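Local coordinates for protein FOKI restriction endonuclease (Planomicrobium okeanokoites, PDB 2FOK) that cleaves double-stranded DNA as a type IIS restriction endonuclease, joining a DNA-recognition region to a metal-dependent cleavage domain, at residues A[64-67]-A[68-72]; A[265-269]-A[270-274]; A[498-501]-A[502-506]; A[561-565]-A[566-570]. All blocks are in the same frame, centred on the assembly; numbering follows the deposited sequence.

Interaction 1: residues A[64-67]-A[68-72]; sequences LIYT and YKELV
A capping box formed by Thr67 and Glu70 opens helix 68-72, directly after the short strand 66-67 in the first recognition subdomain. Each residue's side chain takes the backbone N-H of the other. Thr67 OG1, set between its own backbone N and carbonyl carbon (chi1 67°), accepts from Glu70 N at 3.3 Å along a nearly straight line. In return Glu70 OE1 receives Thr67 N at 2.9 Å, the N-H coming from above the carboxylate plane, 54° out of it. The first helical turn follows, Leu71 N donating to Thr67 O. Apolar packing extends the cap by one residue each way: Leu71 CD1 lies 3.8 Å from Tyr66 CB, while the Tyr66 ring leads away to hydrogen-bond Val26 O through OH and to meet Phe27 edge-to-face. Leu71 also touches Phe129 of the adjoining strand 128-131 and Leu111 of helix 104-116. One water donates both to Ile65 O and to Glu70 OE1, at 2.9 Å from the latter; a second sits 2.8 Å from Thr67 OG1 and reaches Glu70 OE2 only weakly. Glu70 OE1 is thus gripped by a backbone N-H and a water, and its negative charge at the helix N terminus is probably favoured by the helix dipole.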
loop_
_atom_site.group_PDB
_atom_site.type_symbol
_atom_site.label_atom_id
_atom_site.label_comp_id
_atom_site.label_asym_id
_atom_site.label_seq_id
_atom_site.Cartn_x
_atom_site.Cartn_y
_atom_site.Cartn_z
ATOM N N LEU A 64 -16.676 21.420 23.012
ATOM C CA LEU A 64 -16.803 20.984 21.636
ATOM C C LEU A 64 -16.401 19.552 21.330
ATOM O O LEU A 64 -15.293 19.105 21.640
ATOM C CB LEU A 64 -16.018 21.938 20.730
ATOM C CG LEU A 64 -16.528 23.383 20.689
ATOM C CD1 LEU A 64 -15.432 24.305 20.136
ATOM C CD2 LEU A 64 -17.785 23.447 19.836
ATOM N N ILE A 65 -17.327 18.845 20.702
ATOM C CA ILE A 65 -17.115 17.476 20.290
ATOM C C ILE A 65 -17.896 17.367 18.984
ATOM O O ILE A 65 -19.030 17.844 18.898
ATOM C CB ILE A 65 -17.641 16.478 21.357
ATOM C CG1 ILE A 65 -17.618 15.047 20.797
ATOM C CG2 ILE A 65 -19.044 16.875 21.808
ATOM C CD1 ILE A 65 -17.280 13.979 21.831
ATOM N N TYR A 66 -17.277 16.790 17.959
ATOM C CA TYR A 66 -17.929 16.647 16.655
ATOM C C TYR A 66 -17.908 15.188 16.218
ATOM O O TYR A 66 -16.920 14.492 16.427
ATOM C CB TYR A 66 -17.212 17.491 15.583
ATOM C CG TYR A 66 -17.019 18.969 15.897
ATOM C CD1 TYR A 66 -18.098 19.789 16.233
ATOM C CD2 TYR A 66 -15.758 19.553 15.824
ATOM C CE1 TYR A 66 -17.921 21.162 16.488
ATOM C CE2 TYR A 66 -15.571 20.920 16.077
ATOM C CZ TYR A 66 -16.656 21.713 16.406
ATOM O OH TYR A 66 -16.465 23.054 16.665
ATOM N N THR A 67 -18.997 14.725 15.611
ATOM C CA THR A 67 -19.067 13.345 15.135
ATOM C C THR A 67 -18.446 13.301 13.754
ATOM O O THR A 67 -18.287 14.334 13.100
ATOM C CB THR A 67 -20.518 12.836 15.005
ATOM O OG1 THR A 67 -21.178 13.548 13.956
ATOM C CG2 THR A 67 -21.283 13.025 16.302
ATOM N N TYR A 68 -18.105 12.103 13.305
ATOM C CA TYR A 68 -17.498 11.938 11.992
ATOM C C TYR A 68 -18.319 12.647 10.920
ATOM O O TYR A 68 -17.783 13.428 10.136
ATOM C CB TYR A 68 -17.387 10.452 11.647
ATOM C CG TYR A 68 -16.180 10.112 10.804
ATOM C CD1 TYR A 68 -16.159 10.392 9.433
ATOM C CD2 TYR A 68 -15.061 9.506 11.374
ATOM C CE1 TYR A 68 -15.044 10.075 8.647
ATOM C CE2 TYR A 68 -13.944 9.185 10.603
ATOM C CZ TYR A 68 -13.943 9.473 9.242
ATOM O OH TYR A 68 -12.839 9.160 8.487
ATOM N N LYS A 69 -19.624 12.380 10.903
ATOM C CA LYS A 69 -20.523 12.979 9.928
ATOM C C LYS A 69 -20.489 14.504 9.931
ATOM O O LYS A 69 -20.259 15.128 8.897
ATOM C CB LYS A 69 -21.952 12.494 10.164
ATOM C CG LYS A 69 -22.923 12.971 9.104
ATOM C CD LYS A 69 -24.055 12.001 8.878
ATOM C CE LYS A 69 -24.913 12.444 7.697
ATOM N NZ LYS A 69 -24.318 13.603 6.953
ATOM N N GLU A 70 -20.714 15.107 11.089
ATOM C CA GLU A 70 -20.707 16.567 11.201
ATOM C C GLU A 70 -19.463 17.204 10.558
ATOM O O GLU A 70 -19.537 18.287 9.979
ATOM C CB GLU A 70 -20.792 16.978 12.679
ATOM C CG GLU A 70 -22.178 16.866 13.294
ATOM C CD GLU A 70 -22.135 16.544 14.782
ATOM O OE1 GLU A 70 -21.058 16.689 15.397
ATOM O OE2 GLU A 70 -23.175 16.145 15.344
ATOM N N LEU A 71 -18.322 16.527 10.667
ATOM C CA LEU A 71 -17.061 17.016 10.103
ATOM C C LEU A 71 -16.868 16.716 8.612
ATOM O O LEU A 71 -16.458 17.580 7.847
ATOM C CB LEU A 71 -15.878 16.411 10.865
ATOM C CG LEU A 71 -15.476 17.013 12.215
ATOM C CD1 LEU A 71 -14.803 15.948 13.085
ATOM C CD2 LEU A 71 -14.535 18.165 11.978
ATOM N N VAL A 72 -17.163 15.485 8.207
ATOM C CA VAL A 72 -16.964 15.070 6.826
ATOM C C VAL A 72 -18.164 15.201 5.888
ATOM O O VAL A 72 -18.007 15.556 4.714
ATOM C CB VAL A 72 -16.420 13.617 6.799
ATOM C CG1 VAL A 72 -16.445 13.049 5.387
ATOM C CG2 VAL A 72 -14.998 13.613 7.348
HETATM O O HOH W 1 -21.287 15.946 18.242
HETATM O O HOH W 2 -23.911 13.215 13.621
#

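Interaction 2: residues A[265-269]-A[270-274]; sequences FKITG and EGLKV
This is a local N-terminal helix cap, with Thr268 serving as N-cap where strand 258-267 hands over to helix 269-279 in the second recognition subdomain. Thr268 OG1 accepts from Gly271 N at 3.3 Å, a bent bond of 146°. A chi1 of 68° turns the hydroxyl toward the N-H groups of the first helical turn; it also bonds Gly238 O, just before the neighbouring strand 240-248. Leu272 N closes the first turn on Thr268 O, the donor tilted 33° from the carbonyl plane, and a weak bond runs from Lys273 N to Gly269 O. The subdomain belongs to the helix-turn-helix clan, and here the central strand of its three-stranded antiparallel sheet leads through Thr268 into the helix. Beside the cap, Ile267 and Leu272 cross at about a right angle, with Ile267 CG2 3.9 Å from Leu272 CD1. The other branch of Ile267 goes to the glycine, CD1 lying 4.1 Å from Gly271 C. On the exposed flank Lys273 CG passes 3.5 Å from Gly269 O, and the chain bends at its end to bring NZ to 2.6 Å from Glu270 OE2, a salt bridge from i to i+3, NZ lying above the carboxylate plane.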
loop_
_atom_site.group_PDB
_atom_site.type_symbol
_atom_site.label_atom_id
_atom_site.label_comp_id
_atom_site.label_asym_id
_atom_site.label_seq_id
_atom_site.Cartn_x
_atom_site.Cartn_y
_atom_site.Cartn_z
ATOM N N PHE A 265 14.400 10.780 -1.109
ATOM C CA PHE A 265 14.729 11.514 0.110
ATOM C C PHE A 265 16.031 11.026 0.737
ATOM O O PHE A 265 16.530 9.952 0.399
ATOM C CB PHE A 265 13.581 11.375 1.128
ATOM C CG PHE A 265 12.203 11.560 0.533
ATOM C CD1 PHE A 265 11.624 10.563 -0.248
ATOM C CD2 PHE A 265 11.509 12.746 0.718
ATOM C CE1 PHE A 265 10.380 10.753 -0.843
ATOM C CE2 PHE A 265 10.267 12.948 0.132
ATOM C CZ PHE A 265 9.699 11.953 -0.653
ATOM N N LYS A 266 16.565 11.828 1.657
ATOM C CA LYS A 266 17.804 11.515 2.372
ATOM C C LYS A 266 17.805 12.226 3.729
ATOM O O LYS A 266 17.566 13.428 3.805
ATOM C CB LYS A 266 19.006 11.977 1.551
ATOM C CG LYS A 266 20.342 11.459 2.050
ATOM C CD LYS A 266 21.473 11.984 1.171
ATOM C CE LYS A 266 22.646 11.020 1.129
ATOM N NZ LYS A 266 22.891 10.512 -0.253
ATOM N N ILE A 267 18.084 11.489 4.797
ATOM C CA ILE A 267 18.085 12.068 6.142
ATOM C C ILE A 267 19.011 13.268 6.312
ATOM O O ILE A 267 19.904 13.490 5.496
ATOM C CB ILE A 267 18.444 11.001 7.199
ATOM C CG1 ILE A 267 17.718 11.310 8.509
ATOM C CG2 ILE A 267 19.947 10.937 7.407
ATOM C CD1 ILE A 267 17.399 10.068 9.329
ATOM N N THR A 268 18.777 14.045 7.371
ATOM C CA THR A 268 19.584 15.230 7.681
ATOM C C THR A 268 20.131 15.142 9.108
ATOM O O THR A 268 19.981 14.120 9.783
ATOM C CB THR A 268 18.759 16.540 7.574
ATOM O OG1 THR A 268 17.774 16.569 8.613
ATOM C CG2 THR A 268 18.068 16.648 6.216
ATOM N N GLY A 269 20.759 16.221 9.566
ATOM C CA GLY A 269 21.314 16.242 10.910
ATOM C C GLY A 269 20.239 16.309 11.980
ATOM O O GLY A 269 20.328 15.642 13.012
ATOM N N GLU A 270 19.216 17.119 11.737
ATOM C CA GLU A 270 18.119 17.257 12.680
ATOM C C GLU A 270 17.267 15.988 12.688
ATOM O O GLU A 270 16.623 15.669 13.687
ATOM C CB GLU A 270 17.257 18.466 12.315
ATOM C CG GLU A 270 17.955 19.800 12.488
ATOM C CD GLU A 270 18.168 20.176 13.944
ATOM O OE1 GLU A 270 17.197 20.120 14.731
ATOM O OE2 GLU A 270 19.310 20.535 14.301
ATOM N N GLY A 271 17.272 15.271 11.569
ATOM C CA GLY A 271 16.509 14.042 11.469
ATOM C C GLY A 271 17.118 12.882 12.240
ATOM O O GLY A 271 16.401 12.021 12.749
ATOM N N LEU A 272 18.444 12.850 12.321
ATOM C CA LEU A 272 19.140 11.784 13.039
ATOM C C LEU A 272 19.034 11.986 14.555
ATOM O O LEU A 272 19.052 11.021 15.326
ATOM C CB LEU A 272 20.613 11.739 12.607
ATOM C CG LEU A 272 20.893 10.993 11.296
ATOM C CD1 LEU A 272 22.097 11.591 10.593
ATOM C CD2 LEU A 272 21.131 9.511 11.595
ATOM N N LYS A 273 18.933 13.248 14.970
ATOM C CA LYS A 273 18.802 13.601 16.382
ATOM C C LYS A 273 17.438 13.121 16.875
ATOM O O LYS A 273 17.306 12.603 17.982
ATOM C CB LYS A 273 18.874 15.120 16.568
ATOM C CG LYS A 273 20.263 15.722 16.491
ATOM C CD LYS A 273 20.204 17.229 16.726
ATOM C CE LYS A 273 21.488 17.916 16.276
ATOM N NZ LYS A 273 21.195 19.034 15.346
ATOM N N VAL A 274 16.431 13.319 16.032
ATOM C CA VAL A 274 15.059 12.931 16.331
ATOM C C VAL A 274 14.991 11.408 16.385
ATOM O O VAL A 274 14.338 10.845 17.255
ATOM C CB VAL A 274 14.095 13.488 15.234
ATOM C CG1 VAL A 274 12.808 12.693 15.182
ATOM C CG2 VAL A 274 13.805 14.965 15.498
#

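Interaction 3: residues A[498-501]-A[502-506]; sequences HINP and NEWWK
A type I beta turn from Asn500 to Glu503, overlapped by an Asx turn that starts at Asn502, shapes this loop of the cleavage domain between helix 479-494 and strand 515-521. Glu503 N closes the beta turn on Asn500 O at 3.2 Å, reaching it from above the carbonyl plane. With Pro501 and Asn502 at the corners, the Asn500 side chain folds inward, its CG anti to the backbone N (chi1 -160°), and OD1 takes a weak bond from Asn502 N. Asn502 then turns its own OD1 onward to accept from Trp504 N at 2.9 Å, which leads the chain into the 3-10 segment 504-506. The two amides cross with their planes 56° apart. With an alanine at Asn502, Trp504 N would probably lose this acceptor and the entry to the 3-10 segment be less firmly set. Asn500 ND2 lies at the edge of the Trp504 ring, 3.5 Å from CD1, and Glu491 OE1 of helix 479-494 gathers both that amide and Trp504 NE1. Trp505 packs against the same asparagine: its CZ3 lies 3.8 Å from Asn500 CB, while its CH2 comes to 3.3 Å from Asn500 O.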
loop_
_atom_site.group_PDB
_atom_site.type_symbol
_atom_site.label_atom_id
_atom_site.label_comp_id
_atom_site.label_asym_id
_atom_site.label_seq_id
_atom_site.Cartn_x
_atom_site.Cartn_y
_atom_site.Cartn_z
ATOM N N HIS A 498 5.989 -2.288 -38.889
ATOM C CA HIS A 498 4.986 -1.322 -39.312
ATOM C C HIS A 498 3.706 -1.588 -38.539
ATOM O O HIS A 498 3.028 -0.656 -38.094
ATOM C CB HIS A 498 4.761 -1.430 -40.822
ATOM C CG HIS A 498 5.932 -0.961 -41.631
ATOM N ND1 HIS A 498 6.118 -1.309 -42.950
ATOM C CD2 HIS A 498 6.980 -0.167 -41.300
ATOM C CE1 HIS A 498 7.229 -0.751 -43.399
ATOM N NE2 HIS A 498 7.771 -0.053 -42.418
ATOM N N ILE A 499 3.399 -2.870 -38.366
ATOM C CA ILE A 499 2.225 -3.295 -37.618
ATOM C C ILE A 499 2.410 -2.854 -36.161
ATOM O O ILE A 499 1.491 -2.325 -35.530
ATOM C CB ILE A 499 2.066 -4.821 -37.681
ATOM C CG1 ILE A 499 1.728 -5.247 -39.112
ATOM C CG2 ILE A 499 1.005 -5.266 -36.698
ATOM C CD1 ILE A 499 0.449 -4.616 -39.661
ATOM N N ASN A 500 3.604 -3.092 -35.623
ATOM C CA ASN A 500 3.911 -2.671 -34.261
ATOM C C ASN A 500 5.324 -2.088 -34.204
ATOM O O ASN A 500 6.315 -2.820 -34.121
ATOM C CB ASN A 500 3.781 -3.833 -33.272
ATOM C CG ASN A 500 3.622 -3.355 -31.843
ATOM O OD1 ASN A 500 4.008 -2.241 -31.493
ATOM N ND2 ASN A 500 3.051 -4.201 -31.009
ATOM N N PRO A 501 5.428 -0.753 -34.290
ATOM C CA PRO A 501 6.706 -0.038 -34.247
ATOM C C PRO A 501 7.570 -0.244 -32.999
ATOM O O PRO A 501 8.769 0.053 -33.030
ATOM C CB PRO A 501 6.311 1.429 -34.419
ATOM C CG PRO A 501 4.873 1.489 -34.105
ATOM C CD PRO A 501 4.300 0.165 -34.508
ATOM N N ASN A 502 6.987 -0.724 -31.902
ATOM C CA ASN A 502 7.778 -0.935 -30.689
ATOM C C ASN A 502 8.508 -2.273 -30.640
ATOM O O ASN A 502 9.162 -2.585 -29.648
ATOM C CB ASN A 502 6.913 -0.766 -29.435
ATOM C CG ASN A 502 5.927 -1.901 -29.226
ATOM O OD1 ASN A 502 6.230 -3.074 -29.472
ATOM N ND2 ASN A 502 4.735 -1.555 -28.754
ATOM N N GLU A 503 8.393 -3.060 -31.708
ATOM C CA GLU A 503 9.063 -4.358 -31.798
ATOM C C GLU A 503 9.325 -5.015 -30.440
ATOM O O GLU A 503 10.449 -5.421 -30.148
ATOM C CB GLU A 503 10.394 -4.197 -32.548
ATOM C CG GLU A 503 10.237 -3.676 -33.977
ATOM C CD GLU A 503 11.519 -3.068 -34.536
ATOM O OE1 GLU A 503 11.952 -2.015 -34.028
ATOM O OE2 GLU A 503 12.095 -3.640 -35.488
ATOM N N TRP A 504 8.294 -5.135 -29.615
ATOM C CA TRP A 504 8.470 -5.738 -28.295
ATOM C C TRP A 504 9.090 -7.138 -28.323
ATOM O O TRP A 504 9.853 -7.503 -27.419
ATOM C CB TRP A 504 7.129 -5.772 -27.535
ATOM C CG TRP A 504 6.068 -6.656 -28.141
ATOM C CD1 TRP A 504 5.089 -6.280 -29.016
ATOM C CD2 TRP A 504 5.871 -8.059 -27.898
ATOM N NE1 TRP A 504 4.291 -7.360 -29.331
ATOM C CE2 TRP A 504 4.751 -8.463 -28.659
ATOM C CE3 TRP A 504 6.533 -9.014 -27.110
ATOM C CZ2 TRP A 504 4.276 -9.785 -28.656
ATOM C CZ3 TRP A 504 6.057 -10.329 -27.104
ATOM C CH2 TRP A 504 4.940 -10.697 -27.873
ATOM N N TRP A 505 8.782 -7.911 -29.362
ATOM C CA TRP A 505 9.286 -9.280 -29.492
ATOM C C TRP A 505 10.805 -9.413 -29.388
ATOM O O TRP A 505 11.316 -10.518 -29.193
ATOM C CB TRP A 505 8.809 -9.900 -30.811
ATOM C CG TRP A 505 9.078 -9.042 -32.009
ATOM C CD1 TRP A 505 10.209 -9.028 -32.760
ATOM C CD2 TRP A 505 8.212 -8.045 -32.572
ATOM N NE1 TRP A 505 10.114 -8.089 -33.755
ATOM C CE2 TRP A 505 8.897 -7.469 -33.664
ATOM C CE3 TRP A 505 6.926 -7.583 -32.259
ATOM C CZ2 TRP A 505 8.342 -6.451 -34.449
ATOM C CZ3 TRP A 505 6.373 -6.569 -33.040
ATOM C CH2 TRP A 505 7.081 -6.017 -34.121
ATOM N N LYS A 506 11.520 -8.296 -29.511
ATOM C CA LYS A 506 12.982 -8.309 -29.432
ATOM C C LYS A 506 13.472 -8.758 -28.058
ATOM O O LYS A 506 14.630 -9.133 -27.875
ATOM C CB LYS A 506 13.539 -6.920 -29.753
ATOM C CG LYS A 506 13.325 -6.503 -31.201
ATOM C CD LYS A 506 14.204 -5.326 -31.573
ATOM C CE LYS A 506 15.180 -5.711 -32.672
ATOM N NZ LYS A 506 14.501 -6.396 -33.813
#

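Interaction 4: residues A[561-565]-A[566-570]; sequences GTLTL and EEVRR
Glu567, its CG anti to the carbonyl carbon (chi1 -67°) and the chain extended beyond, swings its carboxylate back before the helix to meet Thr564 N; OE1 accepts at 2.9 Å through its anti lone pair. OG1 of Thr564 in turn accepts a weak bond from Glu567 N, doubtful because OG1 sits too close to a neighbouring atom in the model. The pair makes a capping box at the start of helix 565-569. Thr564 O takes two donors, Val568 N at 3.2 Å and Glu567 N at 3.0 Å, the latter from well above the carbonyl plane. Replacing Glu567 by an alanine would probably leave Thr564 N without its acceptor and the capping box without one of its two arms. Leu563 CD1 lies 3.8 Å from Glu567 OE1. The side chains of Leu563 and Val568 cross at about a right angle, Leu563 CD2 4.1 Å from Val568 CG2. Glu566 OE2 pairs with Arg569 NH1 at 2.6 Å and, at longer range, with Arg570 NE just past the helix; Arg569 NE has a second salt bridge to Glu514. Leu563 and Leu565 both rest on Ile558 of the preceding helix 548-560, and Val568 reaches Tyr438, just ahead of strand 439-442.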
loop_
_atom_site.group_PDB
_atom_site.type_symbol
_atom_site.label_atom_id
_atom_site.label_comp_id
_atom_site.label_asym_id
_atom_site.label_seq_id
_atom_site.Cartn_x
_atom_site.Cartn_y
_atom_site.Cartn_z
ATOM N N GLY A 561 12.639 -28.131 -5.282
ATOM C CA GLY A 561 13.356 -29.026 -6.173
ATOM C C GLY A 561 12.522 -30.109 -6.831
ATOM O O GLY A 561 13.058 -30.934 -7.568
ATOM N N THR A 562 11.215 -30.118 -6.591
ATOM C CA THR A 562 10.379 -31.144 -7.194
ATOM C C THR A 562 9.645 -30.692 -8.454
ATOM O O THR A 562 8.607 -31.236 -8.809
ATOM C CB THR A 562 9.358 -31.710 -6.189
ATOM O OG1 THR A 562 8.363 -30.720 -5.898
ATOM C CG2 THR A 562 10.059 -32.147 -4.898
ATOM N N LEU A 563 10.188 -29.697 -9.138
ATOM C CA LEU A 563 9.576 -29.244 -10.378
ATOM C C LEU A 563 10.616 -28.574 -11.241
ATOM O O LEU A 563 11.457 -27.844 -10.738
ATOM C CB LEU A 563 8.433 -28.271 -10.110
ATOM C CG LEU A 563 7.728 -27.762 -11.381
ATOM C CD1 LEU A 563 6.801 -28.850 -11.944
ATOM C CD2 LEU A 563 6.946 -26.501 -11.056
ATOM N N THR A 564 10.581 -28.842 -12.540
ATOM C CA THR A 564 11.531 -28.224 -13.450
ATOM C C THR A 564 10.828 -27.363 -14.493
ATOM O O THR A 564 9.626 -27.503 -14.737
ATOM C CB THR A 564 12.388 -29.278 -14.165
ATOM O OG1 THR A 564 11.577 -29.992 -15.103
ATOM C CG2 THR A 564 12.996 -30.265 -13.149
ATOM N N LEU A 565 11.590 -26.452 -15.092
ATOM C CA LEU A 565 11.066 -25.555 -16.122
ATOM C C LEU A 565 10.673 -26.339 -17.401
ATOM O O LEU A 565 9.912 -25.842 -18.238
ATOM C CB LEU A 565 12.113 -24.463 -16.441
ATOM C CG LEU A 565 12.264 -23.256 -15.489
ATOM C CD1 LEU A 565 12.862 -22.081 -16.243
ATOM C CD2 LEU A 565 10.907 -22.842 -14.900
ATOM N N GLU A 566 11.182 -27.566 -17.544
ATOM C CA GLU A 566 10.857 -28.407 -18.708
ATOM C C GLU A 566 9.556 -29.146 -18.421
ATOM O O GLU A 566 8.873 -29.622 -19.332
ATOM C CB GLU A 566 11.974 -29.422 -18.982
ATOM C CG GLU A 566 11.543 -30.680 -19.772
ATOM C CD GLU A 566 11.268 -30.422 -21.252
ATOM O OE1 GLU A 566 11.525 -29.301 -21.740
ATOM O OE2 GLU A 566 10.792 -31.346 -21.935
ATOM N N GLU A 567 9.224 -29.244 -17.139
ATOM C CA GLU A 567 8.005 -29.900 -16.723
ATOM C C GLU A 567 6.846 -28.928 -16.858
ATOM O O GLU A 567 5.713 -29.338 -17.081
ATOM C CB GLU A 567 8.151 -30.396 -15.296
ATOM C CG GLU A 567 9.173 -31.517 -15.190
ATOM C CD GLU A 567 9.170 -32.193 -13.844
ATOM O OE1 GLU A 567 9.403 -31.505 -12.833
ATOM O OE2 GLU A 567 8.930 -33.413 -13.801
ATOM N N VAL A 568 7.153 -27.634 -16.742
ATOM C CA VAL A 568 6.166 -26.560 -16.877
ATOM C C VAL A 568 5.785 -26.495 -18.358
ATOM O O VAL A 568 4.609 -26.420 -18.711
ATOM C CB VAL A 568 6.765 -25.189 -16.448
ATOM C CG1 VAL A 568 5.834 -24.047 -16.852
ATOM C CG2 VAL A 568 6.990 -25.163 -14.949
ATOM N N ARG A 569 6.804 -26.524 -19.214
ATOM C CA ARG A 569 6.635 -26.497 -20.664
ATOM C C ARG A 569 5.493 -27.422 -21.053
ATOM O O ARG A 569 4.564 -27.015 -21.741
ATOM C CB ARG A 569 7.926 -26.971 -21.341
ATOM C CG ARG A 569 8.080 -26.570 -22.802
ATOM C CD ARG A 569 9.056 -27.502 -23.536
ATOM N NE ARG A 569 8.348 -28.401 -24.448
ATOM C CZ ARG A 569 8.651 -29.680 -24.644
ATOM N NH1 ARG A 569 9.657 -30.243 -23.994
ATOM N NH2 ARG A 569 7.926 -30.407 -25.477
ATOM N N ARG A 570 5.571 -28.669 -20.595
ATOM C CA ARG A 570 4.563 -29.679 -20.901
ATOM C C ARG A 570 3.217 -29.447 -20.228
ATOM O O ARG A 570 2.276 -30.208 -20.451
ATOM C CB ARG A 570 5.069 -31.077 -20.513
ATOM C CG ARG A 570 6.530 -31.355 -20.833
ATOM C CD ARG A 570 6.903 -32.776 -20.404
ATOM N NE ARG A 570 8.252 -32.868 -19.838
ATOM C CZ ARG A 570 8.559 -33.458 -18.679
ATOM N NH1 ARG A 570 7.612 -34.024 -17.933
ATOM N NH2 ARG A 570 9.823 -33.483 -18.262
#

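How the interactions relate
All four contacts are local and follow one another along the chain, none nesting in or crossing another. Interaction 1 comes first, at a strand-to-helix junction in recognition subdomain 1, and interaction 2 repeats that junction in subdomain 2; their centres are about 36 Å apart. After the D3 domain the chain enters the cleavage domain, where interaction 3 turns the loop between helix 479-494 and strand 515-521, and interaction 4 joins helix 548-560 to helix 565-569. Those two have centres about 30 Å apart and do not touch. Interaction 1 lies across the chain's centre from both, its centre about 57 Å from that of interaction 3 and about 59 Å from that of interaction 4.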